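Local coordinates for protein putative alpha-ketoglutarate-dependent taurine dioxygenase (Burkholderia xenovorans, PDB 5HSX) that probably acts as an iron- and 2-oxoglutarate-dependent dioxygenase of the TfdA family, and carries a sodium ion in its metal site in this crystal, at residues Asp125-Val130 / Tyr219-Phe224; Thr202-Val207 / Thr304-Ile309. All blocks are in the same frame, centred on the assembly; numbering follows the deposited sequence.

Contact 1. Residues Asp125-Val130 / Tyr219-Phe224; sequences DVTAAV and YVSPSF. With NA (sodium ion), chain M.
Thr127 carries the contact: OG1 meets Ser221 and Phe224, and the methyl CG2 meets Tyr219. Thr127 OG1 lies 2.9 Å from Ser221 OG in a hydrogen bond between two hydroxyls. Either could be the donor. The same Thr127 OG1 sits at the edge of the Phe224 ring, near its plane, 3.5 Å from CD2. The methyl CG2 of Thr127 meets Tyr219 OH at 3.6 Å, oblique to the ring. With chi1 of Thr127 at 59°, CG2 is anti to the carbonyl carbon, which parts the methyl from the hydroxyl. Tyr219 reaches the methyl from the opposite direction.

Further out, Thr127 OG1 also hydrogen-bonds His177 ND1, and Ser221 OG pairs with the backbone N of Thr124. A type I turn from Val126 to Ala129, closed by Ala129 N to Val126 O, presents Thr127. On the other segment, Phe224 N bonds Ser221 O at 3.0 Å. The CB of Ser223 rests 3.9 Å above one face of the Phe224 ring, offset toward its rim.

Asp125 begins the first segment. Its CB points away from 219-224, and its OD1 binds the sodium ion at 2.2 Å, together with His123, His273, Asn323 and two waters. Two histidines and an aspartate are the iron ligands familiar from this family. The buried hydroxyl pair thus has further partners at both ends, and it ties the chain just after the metal ligand to the 219-224 loop.

Contact 2. Residues Thr202-Val207 / Thr304-Ile309; sequences TEHPLV and TQSVAI
Glu203 and Val307 form an antiparallel hydrogen-bonded pair between strands 202-205 and 307-309; the axes of these short strands come within 4.7 Å, with an angle of 153° between their N-to-C directions. Glu203 N gives a bond to Val307 O and Val307 N returns one to Glu203 O, both 2.9 Å. The first is nearly straight, at 166°, though its donor is tilted 17° from the carbonyl plane. Thr202 and Ala308 form the adjoining non-hydrogen-bonded pair.

Beyond the paired residues, His204 meets Ser306 side chain to side chain. Ser306 OG lies at the edge of the imidazole, near its plane, 2.6 Å from His204 ND1. This is a short hydrogen bond, and either atom could be the donor. Pro205 CD approaches Ser306 OG at 3.3 Å. Thr202 CG2 lies 3.4 Å above one face of the His204 ring, offset toward the rim, and also packs against Val307 O. Glu203 and Val307 point to the sheet face opposite that of Thr202 and Ala308. The Ile309 methyl CD1 reaches Glu203 CB at 4.1 Å.

The Glu203 carboxylate finds its partner outside the pair: OE2 makes a salt bridge with Arg174 NE of the neighbouring strand 174-179. Arg174 also holds the backbone carbonyls of Thr304 and Gln305. The His204 ring meets that of His177 edge-to-face.

Strand 307-310 is thereby fastened to one side of strand 200-209, while strand 174-179 pairs with the other. The buried imidazole is fixed at ND1 by the serine hydroxyl and packed against the threonine methyl. Its rotation is probably restrained as a result, with NE2 directed away from Ser306.

How the contacts relate
The two contacts are neighbours, with centres 10 Å apart, and they touch directly at several points. Ala128 O of contact 1 lies 2.6 Å from Thr202 OG1 of contact 2, a probable hydrogen bond. Leu206 O accepts a probable bond from Tyr219 N at 2.8 Å. His204 NE2 approaches Thr127 O and Ala129 O, in weak hydrogen bonds. His177 joins the pair again: it bonds Thr127 and its ring meets that of His204. Along the chain the segments alternate. The centre of contact 2 is about 17 Å from the centre of the chain, that of contact 1 about 9 Å. Contact 1 includes the metal ligand Asp125. The sheet around 202-207 thus backs the turn that follows this ligand.

Contact 1. Residues Asp125-Val130 / Tyr219-Phe224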
loop_
_atom_site.group_PDB
_atom_site.type_symbol
_atom_site.label_atom_id
_atom_site.label_comp_id
_atom_site.label_asym_id
_atom_site.label_seq_id
_atom_site.Cartn_x
_atom_site.Cartn_y
_atom_site.Cartn_z
ATOM N N ASP B 125 -9.641 15.435 2.050
ATOM C CA ASP B 125 -9.226 16.839 2.069
ATOM C C ASP B 125 -10.263 17.759 2.704
ATOM O O ASP B 125 -11.440 17.743 2.335
ATOM C CB ASP B 125 -8.928 17.303 0.650
ATOM C CG ASP B 125 -7.637 16.730 0.124
ATOM O OD1 ASP B 125 -6.703 16.564 0.942
ATOM O OD2 ASP B 125 -7.564 16.431 -1.084
ATOM N N VAL B 126 -9.796 18.604 3.631
ATOM C CA VAL B 126 -10.565 19.700 4.218
ATOM C C VAL B 126 -11.882 19.245 4.842
ATOM O O VAL B 126 -12.881 19.977 4.786
ATOM C CB VAL B 126 -10.839 20.813 3.174
ATOM C CG1 VAL B 126 -11.087 22.170 3.851
ATOM C CG2 VAL B 126 -9.703 20.933 2.186
ATOM N N THR B 127 -11.917 18.053 5.453
ATOM C CA THR B 127 -13.200 17.714 6.070
ATOM C C THR B 127 -13.441 18.483 7.359
ATOM O O THR B 127 -14.524 18.361 7.932
ATOM C CB THR B 127 -13.357 16.210 6.347
ATOM O OG1 THR B 127 -12.318 15.745 7.216
ATOM C CG2 THR B 127 -13.369 15.405 5.047
ATOM N N ALA B 128 -12.476 19.278 7.831
ATOM C CA ALA B 128 -12.796 20.176 8.933
ATOM C C ALA B 128 -13.748 21.293 8.516
ATOM O O ALA B 128 -14.249 22.009 9.385
ATOM C CB ALA B 128 -11.517 20.773 9.523
ATOM N N ALA B 129 -14.000 21.459 7.221
ATOM C CA ALA B 129 -14.924 22.472 6.725
ATOM C C ALA B 129 -16.311 21.869 6.516
ATOM O O ALA B 129 -16.463 20.659 6.334
ATOM C CB ALA B 129 -14.416 23.060 5.412
ATOM N N VAL B 130 -17.328 22.738 6.502
ATOM C CA VAL B 130 -18.698 22.243 6.364
ATOM C C VAL B 130 -18.975 21.791 4.932
ATOM O O VAL B 130 -19.809 20.905 4.709
ATOM C CB VAL B 130 -19.718 23.306 6.824
ATOM C CG1 VAL B 130 -19.772 24.461 5.844
ATOM C CG2 VAL B 130 -21.099 22.670 7.003
ATOM N N TYR B 219 -17.161 7.871 6.125
ATOM C CA TYR B 219 -16.587 9.212 5.967
ATOM C C TYR B 219 -15.735 9.560 7.187
ATOM O O TYR B 219 -16.020 10.487 7.938
ATOM C CB TYR B 219 -17.722 10.218 5.773
ATOM C CG TYR B 219 -17.356 11.534 5.118
ATOM C CD1 TYR B 219 -16.882 11.571 3.815
ATOM C CD2 TYR B 219 -17.537 12.740 5.789
ATOM C CE1 TYR B 219 -16.568 12.781 3.194
ATOM C CE2 TYR B 219 -17.226 13.954 5.180
ATOM C CZ TYR B 219 -16.745 13.967 3.881
ATOM O OH TYR B 219 -16.453 15.170 3.261
ATOM N N VAL B 220 -14.641 8.809 7.363
ATOM C CA VAL B 220 -13.939 8.795 8.643
ATOM C C VAL B 220 -12.577 9.485 8.585
ATOM O O VAL B 220 -11.801 9.358 9.537
ATOM C CB VAL B 220 -13.793 7.366 9.199
ATOM C CG1 VAL B 220 -15.159 6.797 9.596
ATOM C CG2 VAL B 220 -13.093 6.438 8.192
ATOM N N SER B 221 -12.277 10.229 7.505
ATOM C CA SER B 221 -11.142 11.156 7.357
ATOM C C SER B 221 -10.158 11.139 8.534
ATOM O O SER B 221 -10.222 12.025 9.403
ATOM C CB SER B 221 -11.692 12.575 7.160
ATOM O OG SER B 221 -10.677 13.456 6.716
ATOM N N PRO B 222 -9.227 10.172 8.601
ATOM C CA PRO B 222 -8.540 9.914 9.882
ATOM C C PRO B 222 -7.704 11.074 10.413
ATOM O O PRO B 222 -7.591 11.213 11.639
ATOM C CB PRO B 222 -7.671 8.675 9.571
ATOM C CG PRO B 222 -8.505 7.938 8.527
ATOM C CD PRO B 222 -9.036 9.060 7.648
ATOM N N SER B 223 -7.122 11.916 9.558
ATOM C CA SER B 223 -6.324 13.019 10.096
ATOM C C SER B 223 -7.165 14.083 10.792
ATOM O O SER B 223 -6.640 14.807 11.646
ATOM C CB SER B 223 -5.510 13.697 8.995
ATOM O OG SER B 223 -4.536 12.824 8.485
ATOM N N PHE B 224 -8.442 14.214 10.439
ATOM C CA PHE B 224 -9.251 15.335 10.908
ATOM C C PHE B 224 -10.392 14.940 11.825
ATOM O O PHE B 224 -10.792 15.754 12.668
ATOM C CB PHE B 224 -9.808 16.108 9.710
ATOM C CG PHE B 224 -8.736 16.542 8.761
ATOM C CD1 PHE B 224 -7.536 17.053 9.260
ATOM C CD2 PHE B 224 -8.881 16.376 7.393
ATOM C CE1 PHE B 224 -6.513 17.429 8.410
ATOM C CE2 PHE B 224 -7.863 16.754 6.526
ATOM C CZ PHE B 224 -6.673 17.279 7.038
HETATM NA NA NA M . -4.692 15.576 1.189
HETATM O O HOH W 1 -2.374 15.069 0.758
HETATM O O HOH W 2 -4.663 16.785 -0.702
#

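Contact 2. Residues Thr202-Val207 / Thr304-Ile309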
loop_
_atom_site.group_PDB
_atom_site.type_symbol
_atom_site.label_atom_id
_atom_site.label_comp_id
_atom_site.label_asym_id
_atom_site.label_seq_id
_atom_site.Cartn_x
_atom_site.Cartn_y
_atom_site.Cartn_z
ATOM N N THR B 202 -16.215 21.181 12.514
ATOM C CA THR B 202 -17.434 20.831 11.800
ATOM C C THR B 202 -17.930 19.474 12.271
ATOM O O THR B 202 -17.132 18.564 12.523
ATOM C CB THR B 202 -17.204 20.807 10.278
ATOM O OG1 THR B 202 -16.853 22.124 9.834
ATOM C CG2 THR B 202 -18.457 20.338 9.527
ATOM N N GLU B 203 -19.247 19.345 12.394
ATOM C CA GLU B 203 -19.885 18.065 12.662
ATOM C C GLU B 203 -20.357 17.470 11.338
ATOM O O GLU B 203 -21.176 18.076 10.644
ATOM C CB GLU B 203 -21.061 18.222 13.631
ATOM C CG GLU B 203 -21.712 16.877 13.988
ATOM C CD GLU B 203 -22.953 17.046 14.858
ATOM O OE1 GLU B 203 -22.840 17.607 15.968
ATOM O OE2 GLU B 203 -24.035 16.622 14.418
ATOM N N HIS B 204 -19.845 16.286 11.001
ATOM C CA HIS B 204 -20.197 15.561 9.781
ATOM C C HIS B 204 -20.885 14.248 10.118
ATOM O O HIS B 204 -20.655 13.686 11.196
ATOM C CB HIS B 204 -18.949 15.240 8.943
ATOM C CG HIS B 204 -18.394 16.406 8.196
ATOM N ND1 HIS B 204 -19.116 17.102 7.250
ATOM C CD2 HIS B 204 -17.167 16.982 8.234
ATOM C CE1 HIS B 204 -18.361 18.066 6.745
ATOM N NE2 HIS B 204 -17.171 18.008 7.320
ATOM N N PRO B 205 -21.705 13.712 9.210
ATOM C CA PRO B 205 -22.145 12.323 9.367
ATOM C C PRO B 205 -20.950 11.392 9.278
ATOM O O PRO B 205 -20.001 11.642 8.531
ATOM C CB PRO B 205 -23.100 12.116 8.185
ATOM C CG PRO B 205 -22.561 13.046 7.135
ATOM C CD PRO B 205 -22.098 14.267 7.898
ATOM N N LEU B 206 -20.989 10.312 10.058
ATOM C CA LEU B 206 -19.959 9.299 9.873
ATOM C C LEU B 206 -20.164 8.529 8.575
ATOM O O LEU B 206 -19.209 7.951 8.054
ATOM C CB LEU B 206 -19.943 8.326 11.059
ATOM C CG LEU B 206 -18.672 8.242 11.889
ATOM C CD1 LEU B 206 -18.306 9.610 12.447
ATOM C CD2 LEU B 206 -18.876 7.215 13.007
ATOM N N VAL B 207 -21.390 8.504 8.052
ATOM C CA VAL B 207 -21.698 7.871 6.779
ATOM C C VAL B 207 -22.214 8.952 5.835
ATOM O O VAL B 207 -23.261 9.564 6.093
ATOM C CB VAL B 207 -22.730 6.744 6.941
ATOM C CG1 VAL B 207 -23.069 6.138 5.592
ATOM C CG2 VAL B 207 -22.203 5.686 7.906
ATOM N N THR B 304 -29.683 14.385 7.590
ATOM C CA THR B 304 -29.133 15.496 8.361
ATOM C C THR B 304 -27.861 16.013 7.695
ATOM O O THR B 304 -26.903 15.254 7.503
ATOM C CB THR B 304 -28.835 15.064 9.797
ATOM O OG1 THR B 304 -29.987 14.431 10.360
ATOM C CG2 THR B 304 -28.477 16.284 10.649
ATOM N N GLN B 305 -27.849 17.303 7.361
ATOM C CA GLN B 305 -26.656 17.939 6.817
ATOM C C GLN B 305 -25.615 18.153 7.900
ATOM O O GLN B 305 -25.941 18.281 9.084
ATOM C CB GLN B 305 -26.987 19.312 6.230
ATOM C CG GLN B 305 -27.689 19.316 4.914
ATOM C CD GLN B 305 -27.935 20.736 4.440
ATOM O OE1 GLN B 305 -28.572 21.531 5.133
ATOM N NE2 GLN B 305 -27.412 21.069 3.274
ATOM N N SER B 306 -24.353 18.236 7.466
ATOM C CA SER B 306 -23.251 18.676 8.309
ATOM C C SER B 306 -23.522 20.074 8.870
ATOM O O SER B 306 -24.285 20.866 8.307
ATOM C CB SER B 306 -21.945 18.680 7.507
ATOM O OG SER B 306 -21.714 17.408 6.918
ATOM N N VAL B 307 -22.889 20.376 10.004
ATOM C CA VAL B 307 -23.104 21.625 10.721
ATOM C C VAL B 307 -21.751 22.239 11.047
ATOM O O VAL B 307 -20.915 21.596 11.685
ATOM C CB VAL B 307 -23.913 21.419 12.018
ATOM C CG1 VAL B 307 -24.099 22.752 12.748
ATOM C CG2 VAL B 307 -25.249 20.781 11.716
ATOM N N ALA B 308 -21.547 23.487 10.629
ATOM C CA ALA B 308 -20.360 24.220 11.045
ATOM C C ALA B 308 -20.463 24.594 12.518
ATOM O O ALA B 308 -21.497 25.094 12.972
ATOM C CB ALA B 308 -20.188 25.478 10.196
ATOM N N ILE B 309 -19.385 24.372 13.260
ATOM C CA ILE B 309 -19.303 24.737 14.669
ATOM C C ILE B 309 -18.383 25.938 14.882
ATOM O O ILE B 309 -18.739 26.889 15.584
ATOM C CB ILE B 309 -18.850 23.532 15.524
ATOM C CG1 ILE B 309 -19.831 22.371 15.350
ATOM C CG2 ILE B 309 -18.707 23.934 16.986
ATOM C CD1 ILE B 309 -19.354 21.107 15.971
#